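Local coordinates for protein NAD nucleotidase (Haemophilus influenzae, PDB 3ZTV) that degrades NAD to adenosine and nicotinamide riboside, acting as a zinc-dependent periplasmic pyrophosphatase and 5'-nucleotidase, at residues E151-I156 against I195-L200. Residues are numbered along the deposited sequence; the frame is centred on the assembly and turned at random.
Sequences EKIAII and INKIIL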
# COMPACT_ATOMS: atom_id res chain seq x y z
N GLU A 151 12.40 6.37 30.99
CA GLU A 151 12.07 6.71 29.60
C GLU A 151 11.36 5.57 28.88
O GLU A 151 11.72 4.41 29.06
CB GLU A 151 13.34 7.08 28.83
CG GLU A 151 13.93 8.41 29.22
CD GLU A 151 13.04 9.57 28.81
OE1 GLU A 151 12.54 9.56 27.67
OE2 GLU A 151 12.86 10.49 29.63
N LYS A 152 10.38 5.91 28.05
CA LYS A 152 9.69 4.90 27.26
C LYS A 152 10.39 4.64 25.92
O LYS A 152 10.77 5.57 25.22
CB LYS A 152 8.23 5.28 27.04
CG LYS A 152 7.42 5.30 28.33
CD LYS A 152 5.93 5.43 28.08
CE LYS A 152 5.56 6.85 27.68
NZ LYS A 152 4.09 7.04 27.74
N ILE A 153 10.57 3.37 25.60
CA ILE A 153 11.11 2.96 24.31
C ILE A 153 10.13 1.98 23.69
O ILE A 153 9.70 1.03 24.34
CB ILE A 153 12.51 2.32 24.46
CG1 ILE A 153 13.47 3.29 25.16
CG2 ILE A 153 13.05 1.90 23.10
CD1 ILE A 153 14.89 2.76 25.32
N ALA A 154 9.77 2.22 22.43
CA ALA A 154 8.86 1.31 21.73
C ALA A 154 9.64 0.38 20.81
O ALA A 154 10.64 0.78 20.20
CB ALA A 154 7.84 2.11 20.93
N ILE A 155 9.17 -0.86 20.72
CA ILE A 155 9.70 -1.79 19.73
C ILE A 155 8.54 -2.34 18.90
O ILE A 155 7.52 -2.77 19.44
CB ILE A 155 10.54 -2.90 20.39
CG1 ILE A 155 11.13 -3.83 19.31
CG2 ILE A 155 9.75 -3.65 21.43
CD1 ILE A 155 12.27 -4.69 19.81
N ILE A 156 8.70 -2.30 17.58
CA ILE A 156 7.68 -2.68 16.61
C ILE A 156 8.19 -3.88 15.83
O ILE A 156 9.33 -3.88 15.38
CB ILE A 156 7.43 -1.53 15.61
CG1 ILE A 156 7.00 -0.24 16.31
CG2 ILE A 156 6.41 -1.91 14.54
CD1 ILE A 156 7.16 0.97 15.44
N ILE A 195 6.73 9.25 23.12
CA ILE A 195 7.79 8.31 22.77
C ILE A 195 8.61 8.87 21.62
O ILE A 195 8.07 9.20 20.57
CB ILE A 195 7.21 6.96 22.37
CG1 ILE A 195 6.50 6.35 23.57
CG2 ILE A 195 8.31 6.04 21.84
CD1 ILE A 195 5.72 5.10 23.27
N ASN A 196 9.92 8.99 21.83
CA ASN A 196 10.80 9.48 20.79
C ASN A 196 11.98 8.55 20.55
O ASN A 196 12.95 8.92 19.90
CB ASN A 196 11.28 10.91 21.10
CG ASN A 196 12.06 11.01 22.41
OD1 ASN A 196 12.66 10.04 22.87
ND2 ASN A 196 12.05 12.20 23.01
N LYS A 197 11.87 7.32 21.06
CA LYS A 197 12.89 6.29 20.89
C LYS A 197 12.15 5.04 20.41
O LYS A 197 11.33 4.47 21.15
CB LYS A 197 13.61 6.04 22.20
CG LYS A 197 14.40 7.25 22.67
CD LYS A 197 14.99 7.03 24.06
CE LYS A 197 13.97 7.23 25.15
NZ LYS A 197 13.61 8.67 25.27
N ILE A 198 12.44 4.63 19.18
CA ILE A 198 11.70 3.55 18.53
C ILE A 198 12.65 2.60 17.81
O ILE A 198 13.50 3.02 17.00
CB ILE A 198 10.64 4.11 17.54
CG1 ILE A 198 9.67 5.03 18.29
CG2 ILE A 198 9.89 2.97 16.86
CD1 ILE A 198 8.53 5.61 17.44
N ILE A 199 12.49 1.31 18.13
CA ILE A 199 13.26 0.23 17.53
C ILE A 199 12.33 -0.58 16.64
O ILE A 199 11.21 -0.92 17.05
CB ILE A 199 13.79 -0.73 18.61
CG1 ILE A 199 14.54 0.02 19.71
CG2 ILE A 199 14.65 -1.84 17.98
CD1 ILE A 199 15.72 0.78 19.23
N LEU A 200 12.78 -0.88 15.42
CA LEU A 200 12.02 -1.74 14.52
C LEU A 200 12.77 -3.07 14.39
O LEU A 200 13.94 -3.10 13.98
CB LEU A 200 11.88 -1.05 13.16
CG LEU A 200 11.08 -1.77 12.09
CD1 LEU A 200 9.62 -1.87 12.50
CD2 LEU A 200 11.21 -1.06 10.75
O HOH W 1 10.73 8.22 24.66
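Strands 151-156 and 198-200 run side by side and parallel, their short axes 18° apart, joined by three backbone hydrogen bonds: A154 N to K197 O (3.0 Å), I199 N to A154 O (2.8 Å) and I156 N to I199 O (2.9 Å). K197 turns its side chain back toward E151. Its chain, bent at chi3 and chi4, passes CG1 of I153 and brings NZ to OE1 of E151 in a 2.8 Å salt bridge. The ammonium meets that oxygen on its anti side, 28° out of the carboxylate plane. NZ also donates to OD1 of N196 and to a water that bridges K152 O and N196 N, so three oxygens grip this buried charge; the H8 ring also bonds OE1 and the backbone N of K9 bonds OE2. On the face of A154 and I156, the A154 methyl lies 4.1 Å from CG2 of I195, while CD1 of I156 packs on CG2 of I198 (3.7 Å) and CG2 of I156 packs on CD1 of L200. L190 of helix 179-191 covers A154, I156 and I195. On the other face, CG2 of I153 meets CG1 of I199, and CD1 of I155 touches CG2 of I199. Strand 151-159, helix 179-191 and strand 198-203 form a beta-alpha-beta crossover whose strands lie in one of the two mixed sheets of the calcineurin-like metallophosphoesterase domain; strand 198-203 ends at H203, a probable zinc ligand.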